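Local coordinates for protein probable starch synthase 4, chloroplastic/amyloplastic (Arabidopsis thaliana, PDB 6GNE) that is a probable plastidial starch synthase with the two-domain GT-B glycosyltransferase fold, modelled here with bound ADP and glycan, at residues H44-I49 and E90-H95; S73-K78 and F121-R126; K137-I142 and L165-I170; Q180-A185 and R212-K217. All coordinates share one frame; numbering follows the deposited sequence.

Contact 1: residues H44-I49 and E90-H95; sequences HLVEII and EGLPVH
I48 is gripped at both ends of its backbone by the second segment. Its N donates to P93 O (3.1 Å, 155° at the hydrogen), and its O accepts from H95 N (2.9 Å, 162°). One residue bonded to the two neighbours of its bridge partner V94 is the pattern of a parallel beta ladder, here between strands 45-51 and 92-100 in the mixed sheet of the N-terminal GT-B domain. Round these bonds the side chains sort onto the two faces. I48 and V94 share one face; there I48 CD1 meets L92 CD1 at 3.7 Å, the ethyl arm reaching L92 because CG1 lies anti to the carbonyl carbon (chi1 -65°) and CD1 continues nearly extended. L92 branches between two neighbours, its CD2 lying 3.8 Å from V46 CG1. M19 touches both I48 and L92, and helix 27-41 covers V46 and L92. I49 and H95 point to the other face, under helix 117-134. E47 passes across P93 at roughly a right angle, while its OE1 is held by Y11 OH from the neighbouring strand 11-15. The aliphatic part of E47 does the touching: E47 CG sits 4.1 Å from P93 CB.

Contact 2: residues S73-K78 and F121-R126; sequences SYFDGK and FSYFSR
F75 and Y123 form an edge-to-face aromatic pair, with centroids 5.2 Å apart and ring planes 70° to each other. The edge of Y123 is turned to the face of F75: Y123 CD2 lies 3.5 Å from F75 CG, displaced toward the rim rather than over the ring centre. Y123 CB stands above the same ring, 4.0 Å from the F75 centroid, as a CH-pi contact. This double use of one side chain follows from Y123 CG being anti to its own N (chi1 -180°), which turns the ring so that its CD2 edge meets the F75 face while CB stays over the same ring. S122 OG, at the edge of the F75 ring, is itself hydrogen-bonded to F118 O one turn back in helix 117-134. The phenol end of Y123 is fixed by N82 of strand 78-89.

R126, the third large contributor, bends at chi2 and lays its guanidinium beside Y74. Y74 CB sits over one face of that group, and R126 NH1 comes within 3.3 Å of Y74 CD1, the two planes being 28° apart. Y160 OH and C191 O hold the guanidinium through NE and NH1. The arrangement is a helix packed on the end of a beta hairpin: strands 64-75 and 78-89 join through a type I' turn, and helix 117-134 covers the residues leading into it.

Contact 3: residues K137-I142 and L165-I170; sequences KKPDII and LDSARI
P139 and L165 meet with their side chains at about a right angle, L165 CD2 lying 4.1 Å from P139 CD. They stand where the chain enters two adjacent parallel strands, 141-145 and 169-174, which helices 146-150 and 152-160 connect as a beta-alpha-beta unit of the N-terminal GT-B domain. Further along, I142 and I170 share one face. The I170 chain folds at chi2 (-52°), swinging CD1 back across the strands to 4.0 Å from I142 CB. I142 stays extended instead and sends its CD1 backward to A168 CB at 3.9 Å. Helix 152-160 packs over this face through V152 and Y156. On the other face I141 crosses R169 at roughly a right angle, its CD1 touching R169 CB, while the rest of the arginine turns away; the R169 side chain is about 4 Å from a bound alpha-D-glucopyranose. Backbone bonds tie the strands together, R169 donating from N to D140 O and receiving I142 N at its own O, each at 2.9 Å. Before the ladder starts, a side chain supplies the link: S167 OG donates to P139 O at 2.7 Å, from above the carbonyl plane, 37° out of it.

Contact 4: residues Q180-A185 and R212-K217; sequences QGTASA and RVNPVK
N214 reaches across to Q180 from the N-cap of helix 215-222, just after the two-stranded antiparallel ribbon of 183-184 with 212-213. From its CB, 4.1 Å from T182 CG2, the side chain runs anti to the backbone N (chi1 -173°), which takes CG past the same methyl to a forked tip. One prong, OD1, turns back to its own helix and accepts K217 N at 2.7 Å, capping the first turn. The other, ND2, passes T182 CG2 at 3.6 Å and donates to Q180 OE1 at 2.7 Å, approaching in the carbonyl plane on a lone pair, with the acceptor also close to the plane of the asparagine amide. The two amides are tilted 33° to each other. D206 also accepts from ND2 and H207 bonds to Q180 OE1, so the buried Q180-N214 pair has further polar partners, which probably steady the cap. The Q180 backbone adds a weak bond from V216 N to its O. In the ribbon A183 pairs with V213, V213 N giving a firm bond to A183 O at 2.8 Å. Over this pair R212 bends at chi3, placing its guanidinium face against the A183 backbone, and R212 NH2 makes a weak bond to T182 OG1 at 3.3 Å.

All four contacts belong to the N-terminal starch synthase domain. Strand 11-15 runs between strands 45-51 and 141-145, so contacts 1 and 3, their centres 15 Å apart, build neighbouring parts of its mixed sheet. Helix 117-134 reaches all four contacts: it supplies half of contact 2, packs on side chains of contacts 1 and 3, and through F118 touches A183 and P215 of contact 4. Contacts 1 and 2 alternate along the chain and touch where I49 meets F124; contacts 3 and 4 follow in series. Contact 4 stands off the sheet, 16 Å from contact 2 between centres. Contacts 1 to 3 thus assemble the domain's sheet-and-helix core, while contact 4 shapes a ribbon close to bound glycan.

Contact 1: residues H44-I49 and E90-H95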
# COMPACT_ATOMS: atom_id res chain seq x y z
N HIS A 44 -3.88 -3.84 -22.09
CA HIS A 44 -3.97 -5.21 -21.57
C HIS A 44 -5.35 -5.45 -21.00
O HIS A 44 -5.99 -4.55 -20.48
CB HIS A 44 -2.90 -5.45 -20.50
CG HIS A 44 -1.52 -5.09 -20.95
ND1 HIS A 44 -0.83 -5.83 -21.88
CD2 HIS A 44 -0.73 -4.03 -20.63
CE1 HIS A 44 0.34 -5.26 -22.11
NE2 HIS A 44 0.42 -4.17 -21.37
N LEU A 45 -5.81 -6.69 -21.14
CA LEU A 45 -7.03 -7.12 -20.50
C LEU A 45 -6.67 -7.42 -19.07
O LEU A 45 -6.05 -8.43 -18.79
CB LEU A 45 -7.58 -8.36 -21.20
CG LEU A 45 -8.84 -9.03 -20.64
CD1 LEU A 45 -9.96 -8.00 -20.46
CD2 LEU A 45 -9.27 -10.22 -21.55
N VAL A 46 -7.02 -6.53 -18.16
CA VAL A 46 -6.69 -6.67 -16.75
C VAL A 46 -7.94 -7.06 -15.98
O VAL A 46 -9.01 -6.47 -16.19
CB VAL A 46 -6.17 -5.33 -16.20
CG1 VAL A 46 -5.99 -5.38 -14.68
CG2 VAL A 46 -4.87 -4.93 -16.91
N GLU A 47 -7.82 -8.05 -15.12
CA GLU A 47 -8.95 -8.51 -14.28
C GLU A 47 -8.45 -8.73 -12.86
O GLU A 47 -7.28 -9.10 -12.64
CB GLU A 47 -9.50 -9.83 -14.78
CG GLU A 47 -10.55 -9.75 -15.87
CD GLU A 47 -10.94 -11.13 -16.39
OE1 GLU A 47 -10.63 -12.14 -15.71
OE2 GLU A 47 -11.63 -11.15 -17.44
N ILE A 48 -9.33 -8.52 -11.90
CA ILE A 48 -8.95 -8.66 -10.50
C ILE A 48 -9.85 -9.64 -9.79
O ILE A 48 -11.03 -9.66 -10.04
CB ILE A 48 -8.94 -7.29 -9.83
CG1 ILE A 48 -7.82 -6.46 -10.49
CG2 ILE A 48 -8.67 -7.42 -8.34
CD1 ILE A 48 -8.04 -4.98 -10.37
N ILE A 49 -9.26 -10.46 -8.93
CA ILE A 49 -9.99 -11.40 -8.11
C ILE A 49 -9.76 -11.05 -6.65
O ILE A 49 -8.62 -11.01 -6.21
CB ILE A 49 -9.59 -12.86 -8.40
CG1 ILE A 49 -9.89 -13.20 -9.88
CG2 ILE A 49 -10.31 -13.82 -7.45
CD1 ILE A 49 -9.34 -14.55 -10.34
N GLU A 90 -13.88 1.16 -10.77
CA GLU A 90 -13.13 2.15 -11.50
C GLU A 90 -12.60 1.69 -12.85
O GLU A 90 -11.41 1.82 -13.17
CB GLU A 90 -12.10 2.80 -10.57
CG GLU A 90 -12.81 3.93 -9.77
CD GLU A 90 -12.01 4.47 -8.62
OE1 GLU A 90 -10.76 4.38 -8.68
OE2 GLU A 90 -12.66 4.98 -7.66
N GLY A 91 -13.52 1.13 -13.63
CA GLY A 91 -13.23 0.62 -14.96
C GLY A 91 -12.57 -0.74 -15.00
O GLY A 91 -12.42 -1.29 -16.08
N LEU A 92 -12.17 -1.32 -13.87
CA LEU A 92 -11.60 -2.66 -13.87
C LEU A 92 -12.68 -3.72 -13.62
O LEU A 92 -13.49 -3.55 -12.72
CB LEU A 92 -10.48 -2.78 -12.83
CG LEU A 92 -9.27 -1.91 -13.15
CD1 LEU A 92 -8.46 -1.69 -11.91
CD2 LEU A 92 -8.44 -2.47 -14.29
N PRO A 93 -12.70 -4.81 -14.40
CA PRO A 93 -13.55 -5.94 -14.01
C PRO A 93 -13.04 -6.65 -12.76
O PRO A 93 -11.85 -6.90 -12.65
CB PRO A 93 -13.48 -6.89 -15.23
CG PRO A 93 -12.78 -6.13 -16.30
CD PRO A 93 -11.96 -5.07 -15.64
N VAL A 94 -13.93 -6.96 -11.84
CA VAL A 94 -13.57 -7.63 -10.60
C VAL A 94 -14.48 -8.83 -10.37
O VAL A 94 -15.66 -8.79 -10.68
CB VAL A 94 -13.68 -6.68 -9.40
CG1 VAL A 94 -13.14 -7.34 -8.13
CG2 VAL A 94 -12.91 -5.39 -9.70
N HIS A 95 -13.89 -9.90 -9.83
CA HIS A 95 -14.58 -11.11 -9.41
C HIS A 95 -14.40 -11.19 -7.91
O HIS A 95 -13.29 -11.27 -7.42
CB HIS A 95 -13.99 -12.36 -10.10
CG HIS A 95 -14.43 -12.52 -11.52
ND1 HIS A 95 -13.75 -11.94 -12.58
CD2 HIS A 95 -15.50 -13.16 -12.07
CE1 HIS A 95 -14.38 -12.23 -13.71
NE2 HIS A 95 -15.45 -12.96 -13.42

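Contact 2: residues S73-K78 and F121-R126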
# COMPACT_ATOMS: atom_id res chain seq x y z
N SER A 73 -14.67 -25.62 -4.66
CA SER A 73 -13.26 -25.40 -4.33
C SER A 73 -12.81 -26.37 -3.25
O SER A 73 -13.59 -26.72 -2.37
CB SER A 73 -13.10 -23.96 -3.85
OG SER A 73 -11.79 -23.67 -3.47
N TYR A 74 -11.54 -26.75 -3.28
CA TYR A 74 -11.00 -27.70 -2.31
C TYR A 74 -10.54 -27.05 -1.01
O TYR A 74 -9.94 -26.02 -1.02
CB TYR A 74 -9.81 -28.44 -2.95
CG TYR A 74 -9.08 -29.44 -2.06
CD1 TYR A 74 -8.04 -29.02 -1.21
CD2 TYR A 74 -9.38 -30.81 -2.12
CE1 TYR A 74 -7.35 -29.95 -0.41
CE2 TYR A 74 -8.70 -31.73 -1.32
CZ TYR A 74 -7.68 -31.30 -0.48
OH TYR A 74 -7.02 -32.19 0.30
N PHE A 75 -10.82 -27.71 0.11
CA PHE A 75 -10.21 -27.37 1.41
C PHE A 75 -10.35 -28.52 2.41
O PHE A 75 -11.45 -29.05 2.54
CB PHE A 75 -10.85 -26.12 1.99
CG PHE A 75 -9.91 -25.28 2.80
CD1 PHE A 75 -8.81 -24.65 2.19
CD2 PHE A 75 -10.13 -25.06 4.15
CE1 PHE A 75 -7.95 -23.86 2.93
CE2 PHE A 75 -9.27 -24.26 4.90
CZ PHE A 75 -8.18 -23.66 4.28
N ASP A 76 -9.26 -28.93 3.08
CA ASP A 76 -9.28 -30.02 4.09
C ASP A 76 -9.89 -31.31 3.54
O ASP A 76 -10.71 -31.94 4.22
CB ASP A 76 -10.01 -29.59 5.39
CG ASP A 76 -9.28 -28.47 6.17
OD1 ASP A 76 -8.04 -28.51 6.31
OD2 ASP A 76 -9.94 -27.54 6.66
N GLY A 77 -9.55 -31.67 2.30
CA GLY A 77 -10.04 -32.90 1.65
C GLY A 77 -11.47 -32.94 1.12
O GLY A 77 -11.87 -33.93 0.49
N LYS A 78 -12.24 -31.88 1.37
CA LYS A 78 -13.64 -31.74 0.92
C LYS A 78 -13.73 -30.62 -0.12
O LYS A 78 -12.85 -29.75 -0.18
CB LYS A 78 -14.54 -31.39 2.10
CG LYS A 78 -14.78 -32.53 3.08
CD LYS A 78 -14.85 -32.07 4.54
CE LYS A 78 -16.03 -32.70 5.31
NZ LYS A 78 -16.22 -34.19 5.13
N PHE A 121 -7.00 -16.99 3.98
CA PHE A 121 -6.41 -16.57 2.71
C PHE A 121 -5.81 -17.70 1.85
O PHE A 121 -5.77 -17.60 0.61
CB PHE A 121 -5.44 -15.41 2.94
CG PHE A 121 -6.12 -14.15 3.42
CD1 PHE A 121 -6.85 -13.37 2.54
CD2 PHE A 121 -6.05 -13.75 4.76
CE1 PHE A 121 -7.48 -12.21 2.96
CE2 PHE A 121 -6.69 -12.60 5.20
CZ PHE A 121 -7.41 -11.82 4.31
N SER A 122 -5.36 -18.79 2.46
CA SER A 122 -5.01 -19.98 1.68
C SER A 122 -6.26 -20.57 1.00
O SER A 122 -6.18 -21.03 -0.15
CB SER A 122 -4.28 -21.04 2.53
OG SER A 122 -5.10 -21.51 3.58
N TYR A 123 -7.42 -20.56 1.67
CA TYR A 123 -8.67 -20.96 1.00
C TYR A 123 -8.94 -20.10 -0.23
O TYR A 123 -9.18 -20.61 -1.33
CB TYR A 123 -9.88 -20.87 1.93
CG TYR A 123 -11.20 -21.28 1.28
CD1 TYR A 123 -11.94 -20.37 0.49
CD2 TYR A 123 -11.71 -22.58 1.43
CE1 TYR A 123 -13.13 -20.75 -0.11
CE2 TYR A 123 -12.91 -22.96 0.83
CZ TYR A 123 -13.61 -22.05 0.07
OH TYR A 123 -14.81 -22.43 -0.50
N PHE A 124 -8.93 -18.79 -0.00
CA PHE A 124 -9.16 -17.81 -1.04
C PHE A 124 -8.25 -18.03 -2.24
O PHE A 124 -8.71 -17.99 -3.40
CB PHE A 124 -8.98 -16.39 -0.50
CG PHE A 124 -8.96 -15.34 -1.58
CD1 PHE A 124 -10.07 -15.16 -2.41
CD2 PHE A 124 -7.83 -14.57 -1.79
CE1 PHE A 124 -10.06 -14.21 -3.41
CE2 PHE A 124 -7.82 -13.60 -2.80
CZ PHE A 124 -8.93 -13.42 -3.61
N SER A 125 -6.97 -18.25 -1.96
CA SER A 125 -5.96 -18.47 -3.01
C SER A 125 -6.31 -19.68 -3.84
O SER A 125 -6.20 -19.63 -5.06
CB SER A 125 -4.56 -18.67 -2.40
OG SER A 125 -4.10 -17.49 -1.76
N ARG A 126 -6.74 -20.76 -3.19
CA ARG A 126 -7.15 -21.97 -3.89
C ARG A 126 -8.39 -21.70 -4.74
O ARG A 126 -8.37 -21.94 -5.95
CB ARG A 126 -7.44 -23.12 -2.93
CG ARG A 126 -7.83 -24.43 -3.59
CD ARG A 126 -6.67 -24.98 -4.41
NE ARG A 126 -7.05 -26.07 -5.31
CZ ARG A 126 -6.92 -27.37 -5.06
NH1 ARG A 126 -6.48 -27.83 -3.89
NH2 ARG A 126 -7.28 -28.23 -6.00

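Contact 3: residues K137-I142 and L165-I170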
# COMPACT_ATOMS: atom_id res chain seq x y z
N LYS A 137 -10.50 -19.74 -18.38
CA LYS A 137 -9.69 -18.56 -18.63
C LYS A 137 -8.23 -18.97 -18.82
O LYS A 137 -7.74 -19.87 -18.13
CB LYS A 137 -9.82 -17.56 -17.48
CG LYS A 137 -11.19 -16.90 -17.31
CD LYS A 137 -11.72 -16.30 -18.61
CE LYS A 137 -12.74 -15.18 -18.33
NZ LYS A 137 -13.49 -14.79 -19.55
N LYS A 138 -7.55 -18.33 -19.76
CA LYS A 138 -6.17 -18.65 -20.06
C LYS A 138 -5.32 -17.39 -20.00
O LYS A 138 -4.94 -16.85 -21.04
CB LYS A 138 -6.08 -19.30 -21.45
CG LYS A 138 -6.83 -20.61 -21.54
CD LYS A 138 -6.27 -21.51 -22.64
CE LYS A 138 -6.72 -22.95 -22.49
NZ LYS A 138 -6.49 -23.51 -21.12
N PRO A 139 -5.02 -16.92 -18.77
CA PRO A 139 -4.20 -15.72 -18.65
C PRO A 139 -2.73 -15.95 -18.99
O PRO A 139 -2.19 -17.03 -18.75
CB PRO A 139 -4.37 -15.32 -17.17
CG PRO A 139 -4.75 -16.58 -16.48
CD PRO A 139 -5.55 -17.36 -17.47
N ASP A 140 -2.12 -14.92 -19.56
CA ASP A 140 -0.70 -14.89 -19.82
C ASP A 140 0.08 -14.66 -18.54
O ASP A 140 1.18 -15.20 -18.40
CB ASP A 140 -0.37 -13.76 -20.80
CG ASP A 140 -1.11 -13.89 -22.14
OD1 ASP A 140 -0.90 -14.88 -22.88
OD2 ASP A 140 -1.88 -12.95 -22.44
N ILE A 141 -0.46 -13.80 -17.64
CA ILE A 141 0.17 -13.41 -16.35
C ILE A 141 -0.84 -13.55 -15.25
O ILE A 141 -1.95 -13.08 -15.37
CB ILE A 141 0.61 -11.93 -16.34
CG1 ILE A 141 1.70 -11.65 -17.38
CG2 ILE A 141 1.10 -11.51 -14.95
CD1 ILE A 141 3.07 -12.27 -17.11
N ILE A 142 -0.44 -14.19 -14.16
CA ILE A 142 -1.17 -14.14 -12.90
C ILE A 142 -0.21 -13.44 -11.93
O ILE A 142 0.94 -13.90 -11.70
CB ILE A 142 -1.64 -15.54 -12.39
CG1 ILE A 142 -2.65 -16.14 -13.37
CG2 ILE A 142 -2.29 -15.44 -11.02
CD1 ILE A 142 -2.90 -17.62 -13.18
N LEU A 165 -4.54 -25.62 -16.93
CA LEU A 165 -4.16 -24.19 -16.70
C LEU A 165 -2.60 -24.04 -16.63
O LEU A 165 -2.02 -23.96 -15.55
CB LEU A 165 -4.88 -23.64 -15.43
CG LEU A 165 -5.55 -22.24 -15.25
CD1 LEU A 165 -5.69 -21.89 -13.77
CD2 LEU A 165 -4.86 -21.11 -16.01
N ASP A 166 -1.95 -24.01 -17.80
CA ASP A 166 -0.47 -23.90 -17.93
C ASP A 166 -0.03 -22.73 -18.89
O ASP A 166 1.13 -22.66 -19.32
CB ASP A 166 0.12 -25.25 -18.39
CG ASP A 166 -0.61 -25.84 -19.62
OD1 ASP A 166 -1.63 -26.54 -19.44
OD2 ASP A 166 -0.15 -25.62 -20.76
N SER A 167 -0.97 -21.82 -19.16
CA SER A 167 -0.75 -20.66 -20.03
C SER A 167 0.09 -19.52 -19.37
O SER A 167 0.77 -18.76 -20.08
CB SER A 167 -2.12 -20.09 -20.49
OG SER A 167 -2.91 -19.57 -19.41
N ALA A 168 0.04 -19.41 -18.04
CA ALA A 168 0.49 -18.22 -17.35
C ALA A 168 1.89 -18.30 -16.77
O ALA A 168 2.36 -19.35 -16.38
CB ALA A 168 -0.49 -17.86 -16.25
N ARG A 169 2.54 -17.15 -16.74
CA ARG A 169 3.67 -16.87 -15.86
C ARG A 169 3.14 -16.27 -14.55
O ARG A 169 2.16 -15.52 -14.55
CB ARG A 169 4.57 -15.82 -16.49
CG ARG A 169 5.85 -16.29 -17.10
CD ARG A 169 5.66 -17.00 -18.41
NE ARG A 169 5.76 -18.43 -18.22
CZ ARG A 169 6.90 -19.11 -18.08
NH1 ARG A 169 8.08 -18.47 -18.03
NH2 ARG A 169 6.86 -20.45 -17.96
N ILE A 170 3.85 -16.55 -13.45
CA ILE A 170 3.47 -16.06 -12.12
C ILE A 170 4.37 -14.89 -11.73
O ILE A 170 5.61 -14.98 -11.80
CB ILE A 170 3.52 -17.18 -11.05
CG1 ILE A 170 2.73 -18.42 -11.51
CG2 ILE A 170 2.99 -16.69 -9.71
CD1 ILE A 170 1.33 -18.13 -11.96

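Contact 4: residues Q180-A185 and R212-K217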
# COMPACT_ATOMS: atom_id res chain seq x y z
N GLN A 180 5.23 -12.37 6.53
CA GLN A 180 5.61 -13.56 5.78
C GLN A 180 4.55 -14.69 5.83
O GLN A 180 4.61 -15.64 5.03
CB GLN A 180 7.00 -14.03 6.25
CG GLN A 180 8.07 -13.06 5.80
CD GLN A 180 9.46 -13.35 6.34
OE1 GLN A 180 9.88 -14.51 6.49
NE2 GLN A 180 10.18 -12.29 6.61
N GLY A 181 3.59 -14.58 6.75
CA GLY A 181 2.51 -15.55 6.89
C GLY A 181 2.92 -16.87 7.47
O GLY A 181 2.29 -17.89 7.21
N THR A 182 3.98 -16.87 8.27
CA THR A 182 4.54 -18.12 8.74
C THR A 182 3.55 -18.81 9.67
O THR A 182 2.81 -18.15 10.39
CB THR A 182 5.87 -17.90 9.46
OG1 THR A 182 5.70 -16.88 10.44
CG2 THR A 182 6.94 -17.48 8.47
N ALA A 183 3.53 -20.13 9.61
CA ALA A 183 2.72 -20.97 10.49
C ALA A 183 3.36 -22.38 10.59
O ALA A 183 4.36 -22.65 9.90
CB ALA A 183 1.30 -21.06 9.93
N SER A 184 2.79 -23.26 11.42
CA SER A 184 3.13 -24.69 11.42
C SER A 184 2.82 -25.33 10.07
O SER A 184 1.85 -24.93 9.38
CB SER A 184 2.35 -25.48 12.50
OG SER A 184 2.23 -24.78 13.71
N ALA A 185 3.61 -26.33 9.73
CA ALA A 185 3.52 -27.01 8.44
C ALA A 185 2.18 -27.72 8.18
O ALA A 185 1.71 -27.73 7.05
CB ALA A 185 4.68 -27.98 8.27
N ARG A 212 7.95 -25.27 10.71
CA ARG A 212 7.15 -24.13 10.25
C ARG A 212 7.38 -23.88 8.75
O ARG A 212 8.45 -24.18 8.23
CB ARG A 212 7.49 -22.88 11.05
CG ARG A 212 6.82 -22.86 12.42
CD ARG A 212 7.32 -21.75 13.35
NE ARG A 212 6.73 -20.44 13.08
CZ ARG A 212 5.44 -20.12 13.27
NH1 ARG A 212 4.55 -21.00 13.73
NH2 ARG A 212 5.02 -18.90 12.98
N VAL A 213 6.37 -23.34 8.06
CA VAL A 213 6.49 -23.01 6.64
C VAL A 213 6.31 -21.52 6.37
O VAL A 213 5.72 -20.81 7.16
CB VAL A 213 5.52 -23.81 5.76
CG1 VAL A 213 5.96 -25.26 5.70
CG2 VAL A 213 4.07 -23.67 6.25
N ASN A 214 6.81 -21.06 5.22
CA ASN A 214 6.89 -19.63 4.92
C ASN A 214 6.28 -19.34 3.54
O ASN A 214 6.92 -19.59 2.52
CB ASN A 214 8.34 -19.17 4.99
CG ASN A 214 8.48 -17.66 4.86
OD1 ASN A 214 7.91 -17.06 3.95
ND2 ASN A 214 9.24 -17.05 5.75
N PRO A 215 5.04 -18.79 3.52
CA PRO A 215 4.36 -18.50 2.25
C PRO A 215 5.10 -17.56 1.32
O PRO A 215 5.17 -17.82 0.13
CB PRO A 215 3.05 -17.91 2.70
CG PRO A 215 2.76 -18.60 3.99
CD PRO A 215 4.09 -18.75 4.65
N VAL A 216 5.64 -16.49 1.86
CA VAL A 216 6.38 -15.54 1.05
C VAL A 216 7.63 -16.19 0.46
O VAL A 216 7.96 -15.94 -0.69
CB VAL A 216 6.72 -14.25 1.84
CG1 VAL A 216 7.65 -13.32 1.05
CG2 VAL A 216 5.44 -13.51 2.18
N LYS A 217 8.29 -17.05 1.23
CA LYS A 217 9.44 -17.80 0.70
C LYS A 217 9.07 -18.74 -0.45
O LYS A 217 9.82 -18.88 -1.42
CB LYS A 217 10.11 -18.62 1.79
CG LYS A 217 11.35 -19.29 1.25
CD LYS A 217 12.48 -19.46 2.21
CE LYS A 217 12.48 -20.80 2.87
NZ LYS A 217 13.87 -21.30 3.04